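Local atomic coordinates of thymidylate synthase (Enterobacteria phage T4, PDB entry 1TIS), a protein that catalyses the reductive methylation of dUMP to dTMP, using 5,10-methylenetetrahydrofolate and releasing dihydrofolate. Residues K53-E58 with I188-T193; Y160-N163 with Y168-L171; L194-A199 with L204-L209. One frame throughout, in Å; residues are numbered along the deposited sequence.

Interaction 1: residues K53-E58 with I188-T193; sequences KACIAE and IASYAT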
loop_
_atom_site.group_PDB
_atom_site.type_symbol
_atom_site.label_atom_id
_atom_site.label_comp_id
_atom_site.label_asym_id
_atom_site.label_seq_id
_atom_site.Cartn_x
_atom_site.Cartn_y
_atom_site.Cartn_z
ATOM N N LYS A 53 9.006 -17.003 18.891
ATOM C CA LYS A 53 10.345 -17.475 18.444
ATOM C C LYS A 53 10.477 -17.820 16.936
ATOM O O LYS A 53 11.502 -17.584 16.288
ATOM C CB LYS A 53 10.761 -18.739 19.220
ATOM C CG LYS A 53 10.173 -19.074 20.628
ATOM C CD LYS A 53 8.756 -19.682 20.713
ATOM C CE LYS A 53 8.425 -20.678 19.574
ATOM N NZ LYS A 53 9.355 -21.796 19.444
ATOM N N ALA A 54 9.419 -18.414 16.358
ATOM C CA ALA A 54 9.319 -18.702 14.932
ATOM C C ALA A 54 8.877 -17.480 14.150
ATOM O O ALA A 54 9.016 -17.435 12.934
ATOM C CB ALA A 54 8.294 -19.756 14.614
ATOM N N CYS A 55 8.272 -16.486 14.773
ATOM C CA CYS A 55 8.003 -15.226 14.110
ATOM C C CYS A 55 9.284 -14.382 13.966
ATOM O O CYS A 55 9.516 -13.707 12.947
ATOM C CB CYS A 55 6.946 -14.500 14.907
ATOM S SG CYS A 55 6.965 -12.794 14.344
ATOM N N ILE A 56 10.150 -14.471 14.983
ATOM C CA ILE A 56 11.422 -13.777 15.071
ATOM C C ILE A 56 12.376 -14.394 14.072
ATOM O O ILE A 56 13.212 -13.714 13.482
ATOM C CB ILE A 56 11.939 -13.908 16.543
ATOM C CG1 ILE A 56 10.984 -13.195 17.454
ATOM C CG2 ILE A 56 13.290 -13.288 16.747
ATOM C CD1 ILE A 56 10.709 -11.688 17.121
ATOM N N ALA A 57 12.254 -15.705 13.849
ATOM C CA ALA A 57 13.150 -16.426 12.945
ATOM C C ALA A 57 12.842 -16.306 11.485
ATOM O O ALA A 57 13.715 -16.501 10.642
ATOM C CB ALA A 57 13.165 -17.904 13.178
ATOM N N GLU A 58 11.573 -16.043 11.209
ATOM C CA GLU A 58 11.143 -15.813 9.862
ATOM C C GLU A 58 11.643 -14.437 9.514
ATOM O O GLU A 58 12.228 -14.318 8.438
ATOM C CB GLU A 58 9.656 -15.840 9.760
ATOM C CG GLU A 58 9.246 -15.511 8.357
ATOM C CD GLU A 58 7.774 -15.725 8.154
ATOM O OE1 GLU A 58 7.396 -16.889 8.089
ATOM O OE2 GLU A 58 7.021 -14.753 8.073
ATOM N N ILE A 188 1.621 -8.122 13.396
ATOM C CA ILE A 188 1.805 -6.973 14.269
ATOM C C ILE A 188 3.254 -7.106 14.785
ATOM O O ILE A 188 4.121 -6.263 14.529
ATOM C CB ILE A 188 0.737 -7.037 15.459
ATOM C CG1 ILE A 188 -0.760 -7.054 15.020
ATOM C CG2 ILE A 188 0.906 -5.751 16.261
ATOM C CD1 ILE A 188 -1.857 -7.184 16.122
ATOM N N ALA A 189 3.561 -8.255 15.421
ATOM C CA ALA A 189 4.877 -8.525 15.981
ATOM C C ALA A 189 5.983 -8.391 14.913
ATOM O O ALA A 189 6.832 -7.521 15.139
ATOM C CB ALA A 189 4.894 -9.943 16.616
ATOM N N SER A 190 6.029 -9.091 13.749
ATOM C CA SER A 190 7.095 -8.974 12.758
ATOM C C SER A 190 7.489 -7.556 12.402
ATOM O O SER A 190 8.678 -7.243 12.543
ATOM C CB SER A 190 6.690 -9.703 11.497
ATOM O OG SER A 190 7.573 -10.775 11.141
ATOM N N TYR A 191 6.613 -6.632 12.000
ATOM C CA TYR A 191 7.104 -5.292 11.729
ATOM C C TYR A 191 7.397 -4.508 13.010
ATOM O O TYR A 191 8.261 -3.630 12.975
ATOM C CB TYR A 191 6.109 -4.549 10.882
ATOM C CG TYR A 191 6.080 -5.054 9.449
ATOM C CD1 TYR A 191 7.097 -4.764 8.555
ATOM C CD2 TYR A 191 5.029 -5.837 9.042
ATOM C CE1 TYR A 191 7.056 -5.279 7.261
ATOM C CE2 TYR A 191 4.989 -6.347 7.749
ATOM C CZ TYR A 191 5.999 -6.073 6.855
ATOM O OH TYR A 191 5.935 -6.645 5.596
ATOM N N ALA A 192 6.748 -4.747 14.168
ATOM C CA ALA A 192 7.089 -4.132 15.459
ATOM C C ALA A 192 8.568 -4.356 15.772
ATOM O O ALA A 192 9.296 -3.424 16.161
ATOM C CB ALA A 192 6.297 -4.774 16.565
ATOM N N THR A 193 9.034 -5.611 15.586
ATOM C CA THR A 193 10.431 -5.964 15.742
ATOM C C THR A 193 11.131 -5.248 14.596
ATOM O O THR A 193 12.060 -4.511 14.946
ATOM C CB THR A 193 10.621 -7.483 15.668
ATOM O OG1 THR A 193 9.684 -8.063 16.567
ATOM C CG2 THR A 193 11.988 -7.950 16.131
#

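Interaction 2: residues Y160-N163 with Y168-L171; sequences YQFN and YLDL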
loop_
_atom_site.group_PDB
_atom_site.type_symbol
_atom_site.label_atom_id
_atom_site.label_comp_id
_atom_site.label_asym_id
_atom_site.label_seq_id
_atom_site.Cartn_x
_atom_site.Cartn_y
_atom_site.Cartn_z
ATOM N N TYR A 160 5.740 -1.319 2.266
ATOM C CA TYR A 160 5.881 -0.524 3.496
ATOM C C TYR A 160 6.684 0.729 3.293
ATOM O O TYR A 160 7.566 0.795 2.435
ATOM C CB TYR A 160 6.510 -1.266 4.708
ATOM C CG TYR A 160 7.780 -2.082 4.683
ATOM C CD1 TYR A 160 8.988 -1.434 4.843
ATOM C CD2 TYR A 160 7.738 -3.473 4.618
ATOM C CE1 TYR A 160 10.158 -2.146 4.951
ATOM C CE2 TYR A 160 8.920 -4.199 4.732
ATOM C CZ TYR A 160 10.120 -3.517 4.893
ATOM O OH TYR A 160 11.325 -4.199 4.948
ATOM N N GLN A 161 6.277 1.728 4.054
ATOM C CA GLN A 161 6.774 3.088 3.972
ATOM C C GLN A 161 7.351 3.355 5.352
ATOM O O GLN A 161 6.778 2.908 6.350
ATOM C CB GLN A 161 5.599 4.023 3.713
ATOM C CG GLN A 161 5.490 4.960 2.525
ATOM C CD GLN A 161 6.326 6.215 2.656
ATOM O OE1 GLN A 161 7.393 6.232 3.271
ATOM N NE2 GLN A 161 5.899 7.340 2.115
ATOM N N PHE A 162 8.462 4.059 5.459
ATOM C CA PHE A 162 8.998 4.491 6.740
ATOM C C PHE A 162 8.879 5.996 6.732
ATOM O O PHE A 162 9.042 6.617 5.681
ATOM C CB PHE A 162 10.468 4.266 6.954
ATOM C CG PHE A 162 10.956 2.859 7.197
ATOM C CD1 PHE A 162 10.723 2.224 8.416
ATOM C CD2 PHE A 162 11.679 2.240 6.209
ATOM C CE1 PHE A 162 11.218 0.947 8.659
ATOM C CE2 PHE A 162 12.162 0.968 6.471
ATOM C CZ PHE A 162 11.942 0.316 7.682
ATOM N N ASN A 163 8.695 6.605 7.901
ATOM C CA ASN A 163 8.571 8.060 8.059
ATOM C C ASN A 163 9.472 8.396 9.229
ATOM O O ASN A 163 9.523 7.618 10.192
ATOM C CB ASN A 163 7.167 8.464 8.443
ATOM C CG ASN A 163 6.648 9.699 7.742
ATOM O OD1 ASN A 163 6.272 9.657 6.574
ATOM N ND2 ASN A 163 6.509 10.827 8.418
ATOM N N TYR A 168 11.711 9.867 15.816
ATOM C CA TYR A 168 11.050 8.580 15.811
ATOM C C TYR A 168 11.033 8.044 14.367
ATOM O O TYR A 168 11.222 8.766 13.370
ATOM C CB TYR A 168 9.646 8.728 16.369
ATOM C CG TYR A 168 9.560 9.256 17.796
ATOM C CD1 TYR A 168 9.501 10.622 17.995
ATOM C CD2 TYR A 168 9.426 8.410 18.886
ATOM C CE1 TYR A 168 9.291 11.159 19.253
ATOM C CE2 TYR A 168 9.209 8.943 20.149
ATOM C CZ TYR A 168 9.135 10.321 20.333
ATOM O OH TYR A 168 8.836 10.890 21.578
ATOM N N LEU A 169 10.928 6.732 14.295
ATOM C CA LEU A 169 10.890 6.026 13.037
ATOM C C LEU A 169 9.504 5.464 12.981
ATOM O O LEU A 169 9.004 4.984 13.998
ATOM C CB LEU A 169 11.873 4.893 13.033
ATOM C CG LEU A 169 11.934 4.016 11.828
ATOM C CD1 LEU A 169 12.371 4.819 10.610
ATOM C CD2 LEU A 169 12.879 2.893 12.142
ATOM N N ASP A 170 8.844 5.486 11.853
ATOM C CA ASP A 170 7.503 4.960 11.822
ATOM C C ASP A 170 7.459 3.955 10.684
ATOM O O ASP A 170 8.183 4.204 9.708
ATOM C CB ASP A 170 6.521 6.102 11.579
ATOM C CG ASP A 170 6.579 7.305 12.528
ATOM O OD1 ASP A 170 6.821 7.155 13.728
ATOM O OD2 ASP A 170 6.355 8.413 12.046
ATOM N N LEU A 171 6.713 2.840 10.751
ATOM C CA LEU A 171 6.640 1.945 9.618
ATOM C C LEU A 171 5.186 1.706 9.309
ATOM O O LEU A 171 4.367 1.658 10.226
ATOM C CB LEU A 171 7.280 0.575 9.897
ATOM C CG LEU A 171 7.351 -0.422 8.701
ATOM C CD1 LEU A 171 8.543 -1.308 8.925
ATOM C CD2 LEU A 171 6.105 -1.277 8.558
#

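Interaction 3: residues L194-A199 with L204-L209; sequences LVHIVA and LIPGDL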
loop_
_atom_site.group_PDB
_atom_site.type_symbol
_atom_site.label_atom_id
_atom_site.label_comp_id
_atom_site.label_asym_id
_atom_site.label_seq_id
_atom_site.Cartn_x
_atom_site.Cartn_y
_atom_site.Cartn_z
ATOM N N LEU A 194 10.755 -5.282 13.297
ATOM C CA LEU A 194 11.462 -4.494 12.261
ATOM C C LEU A 194 11.609 -2.995 12.530
ATOM O O LEU A 194 12.643 -2.415 12.172
ATOM C CB LEU A 194 10.803 -4.562 10.878
ATOM C CG LEU A 194 11.536 -5.127 9.629
ATOM C CD1 LEU A 194 11.249 -4.191 8.470
ATOM C CD2 LEU A 194 13.040 -5.202 9.801
ATOM N N VAL A 195 10.675 -2.282 13.178
ATOM C CA VAL A 195 10.924 -0.870 13.443
ATOM C C VAL A 195 11.870 -0.809 14.625
ATOM O O VAL A 195 12.540 0.193 14.825
ATOM C CB VAL A 195 9.586 -0.151 13.700
ATOM C CG1 VAL A 195 8.928 -0.740 14.880
ATOM C CG2 VAL A 195 9.796 1.326 14.003
ATOM N N HIS A 196 11.988 -1.844 15.449
ATOM C CA HIS A 196 13.004 -1.847 16.499
ATOM C C HIS A 196 14.438 -1.977 15.990
ATOM O O HIS A 196 15.331 -1.190 16.315
ATOM C CB HIS A 196 12.741 -2.986 17.482
ATOM C CG HIS A 196 11.800 -2.498 18.549
ATOM N ND1 HIS A 196 10.496 -2.351 18.443
ATOM C CD2 HIS A 196 12.204 -2.072 19.793
ATOM C CE1 HIS A 196 10.093 -1.845 19.571
ATOM N NE2 HIS A 196 11.117 -1.680 20.373
ATOM N N ILE A 197 14.656 -3.001 15.165
ATOM C CA ILE A 197 15.954 -3.287 14.606
ATOM C C ILE A 197 16.341 -2.059 13.783
ATOM O O ILE A 197 17.383 -1.468 14.105
ATOM C CB ILE A 197 15.788 -4.588 13.806
ATOM C CG1 ILE A 197 15.918 -5.755 14.737
ATOM C CG2 ILE A 197 16.856 -4.728 12.727
ATOM C CD1 ILE A 197 15.525 -7.012 13.931
ATOM N N VAL A 198 15.517 -1.556 12.845
ATOM C CA VAL A 198 15.965 -0.407 12.074
ATOM C C VAL A 198 16.142 0.885 12.900
ATOM O O VAL A 198 17.064 1.668 12.647
ATOM C CB VAL A 198 14.997 -0.177 10.936
ATOM C CG1 VAL A 198 15.637 0.835 9.961
ATOM C CG2 VAL A 198 14.714 -1.478 10.193
ATOM N N ALA A 199 15.343 1.162 13.937
ATOM C CA ALA A 199 15.566 2.281 14.819
ATOM C C ALA A 199 16.857 2.021 15.533
ATOM O O ALA A 199 17.522 3.025 15.742
ATOM C CB ALA A 199 14.594 2.399 15.882
ATOM N N LEU A 204 17.326 5.818 16.188
ATOM C CA LEU A 204 16.155 6.605 16.307
ATOM C C LEU A 204 15.338 5.850 17.340
ATOM O O LEU A 204 15.575 4.683 17.680
ATOM C CB LEU A 204 15.489 6.690 14.927
ATOM C CG LEU A 204 16.217 7.231 13.665
ATOM C CD1 LEU A 204 15.220 7.779 12.678
ATOM C CD2 LEU A 204 17.045 8.434 13.969
ATOM N N ILE A 205 14.378 6.581 17.882
ATOM C CA ILE A 205 13.467 6.063 18.889
ATOM C C ILE A 205 12.404 5.424 18.025
ATOM O O ILE A 205 11.836 6.074 17.143
ATOM C CB ILE A 205 12.817 7.202 19.764
ATOM C CG1 ILE A 205 13.867 8.137 20.430
ATOM C CG2 ILE A 205 11.916 6.524 20.777
ATOM C CD1 ILE A 205 15.027 7.539 21.274
ATOM N N PRO A 206 12.140 4.144 18.182
ATOM C CA PRO A 206 10.999 3.519 17.536
ATOM C C PRO A 206 9.727 4.329 17.838
ATOM O O PRO A 206 9.470 4.769 18.963
ATOM C CB PRO A 206 11.056 2.108 18.096
ATOM C CG PRO A 206 11.886 2.196 19.365
ATOM C CD PRO A 206 12.936 3.209 18.977
ATOM N N GLY A 207 8.950 4.609 16.798
ATOM C CA GLY A 207 7.794 5.462 16.907
ATOM C C GLY A 207 6.509 4.744 16.727
ATOM O O GLY A 207 6.183 3.895 17.534
ATOM N N ASP A 208 5.756 5.032 15.702
ATOM C CA ASP A 208 4.428 4.467 15.623
ATOM C C ASP A 208 4.397 3.373 14.590
ATOM O O ASP A 208 5.221 3.416 13.659
ATOM C CB ASP A 208 3.421 5.518 15.221
ATOM C CG ASP A 208 3.201 6.675 16.192
ATOM O OD1 ASP A 208 4.017 6.931 17.091
ATOM O OD2 ASP A 208 2.181 7.338 16.021
ATOM N N LEU A 209 3.434 2.445 14.702
ATOM C CA LEU A 209 3.300 1.328 13.782
ATOM C C LEU A 209 1.928 1.428 13.168
ATOM O O LEU A 209 0.992 1.386 13.949
ATOM C CB LEU A 209 3.453 0.019 14.537
ATOM C CG LEU A 209 3.532 -1.255 13.749
ATOM C CD1 LEU A 209 4.796 -1.326 12.904
ATOM C CD2 LEU A 209 3.485 -2.404 14.746
#

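Interaction 1: residues K53-E58 with I188-T193
Cys-55 and Ile-56 reach from helix 53-64 to Ala-189, Ser-190 and Thr-193 on helix 184-202. The short axes of the two segments pass 9.6 Å apart with 52° between their directions. No hydrogen bond crosses between the segments.

Cys-55 points its CB toward the other helix. Its SG stands opposite the backbone N (chi1 165°), and this carries the sulfur across the gap. There Cys-55 SG lies 3.8 Å from Ser-190 OG and 4.2 Å from Ala-189 CB. The sulfur therefore sits between a hydroxyl and a methyl on successive residues. Both of its contacts are van der Waals in kind.

Ile-56 takes a less direct path. Its CB does not face the partner helix, but the CG1 branch bends back and brings CD1 close. The two side chains meet at about a right angle, with Ile-56 CD1 3.8 Å from Thr-193 OG1. Thr-193 CG2 lies 4.1 Å from Ile-56 CD1. Thus a single methyl of Ile-56 touches both branches of the threonine.

Thr-193 OG1 turns its polarity back to its own helix. Thr-193 OG1 donates to Ala-189 O over 3.2 Å, from above the carbonyl plane. The same oxygen also receives the helical bond from Thr-193 N. The buried hydroxyl is thereby satisfied and the bond helps hold the threonine rotation, with CG2 left for apolar packing. Phe-269 covers both Ile-56 and Thr-193, and Phe-186 packs on Cys-55.

The Ser-190 side chain is about 5 Å from that of Asn-187, which probably binds dUMP in a site shared between the two subunits. This is a buried helix-helix crossing in the core of the thymidylate synthase fold, close to the probable dUMP site.

Interaction 2: residues Y160-N163 with Y168-L171
Phe-162 faces Leu-171 across neighbouring antiparallel strands, where the two form a non-hydrogen-bonded pair. The phenylalanine CG lies opposite the carbonyl carbon (chi1 -73°), which brings the ring beside Leu-169 and Leu-171. Phe-162 CB is 3.6 Å from Asp-170 O, and the same oxygen remains at the ring edge beside CD1. Phe-162 CD1 also meets Leu-169 CD1 at 3.8 Å. Further out, Phe-162 CE1 lies 3.5 Å from Leu-171 CD1, and CZ at the tip packs on the same methyl. Beyond the hairpin, Val-125 and Ile-129 of helix 121-131 pack on this ring.

Leu-171 is shared. Its CD1 also sits over one face of the Tyr-160 ring, toward the rim, while Leu-171 CD2 touches Tyr-160 CB at 3.9 Å.

Asn-163 and Asp-170 are the hydrogen-bonded pair. Asn-163 N donates to Asp-170 O over 3.0 Å, and Asp-170 N donates to Asn-163 O over 2.8 Å. Their side chains turn to the other face of the sheet, where Asp-170 OD2 lies 3.7 Å from Asn-163 CB. Asp-170 OD1 takes the backbone N-H of Asp-208. Phe-30 of the second subunit packs on both residues.

The hairpin is thus two-sided. Backbone bonds set its register. The face with Tyr-160, Phe-162 and Leu-171 is apolar and packs on helices; the face with Asn-163 and Asp-170 is polar and meets the dimer partner.

Interaction 3: residues L194-A199 with L204-L209
The turn that ends helix 184-202 and starts strand 205-219 is closed by Ala-199 and Leu-204. Leu-204 N donates to Ala-199 O, five residues back, over 2.8 Å. The bond is nearly straight, 165° at the hydrogen. It ties the last part of the helix to Leu-204, the residue just before the strand.

Pro-206 is the main apolar partner. Its CB points toward the helix, and its ring fits among three residues. Pro-206 CD lies 3.6 Å from Ala-199 CB. Pro-206 CB is 4.4 Å from Val-195 CG2. Pro-206 CG lies over one face of the His-196 imidazole, toward the rim and 4.1 Å from NE2. The two side chains cross at about a right angle.

The contact lies between the helix and the second strand of a beta-alpha-beta unit. Strand 168-179 leads into the helix, and strand 205-219 returns parallel beside it in the same sheet. The helix packs over these strands, with Val-195 and Val-198 resting on Leu-169.

His-196 starts away from the strand at CB, but its ring swings back (chi1 -88°) and comes over the proline. ND1 donates to Ala-192 O, one turn earlier in the helix. This bond helps hold the ring in the orientation that presents a face to Pro-206. Leu-38 and Leu-240 pack on the same imidazole. Gly-207 brings its backbone N to 4.4 Å from Val-195 CG2, and its backbone pairs with both Leu-169 and Leu-38 in the sheet.

Helix 184-202 connects the contacts. Interactions 1 and 3 use successive turns of it, and the hairpin of interaction 2 packs beneath it. Tyr-191 CE1 meets the Tyr-160 ring at CD2, so interactions 1 and 2 touch. Interactions 2 and 3 share a sheet, where Leu-169 makes backbone hydrogen bonds to Ile-205 and Gly-207. The centre of interaction 1 lies about 5 Å from that of the chain, nearer than those of the other two. It has only side-chain packing between its segments. Interaction 2, also buried, combines strand bonds with aromatic and leucine packing and borders the second subunit. Interaction 3 is partly exposed and rests on one backbone bond and a proline.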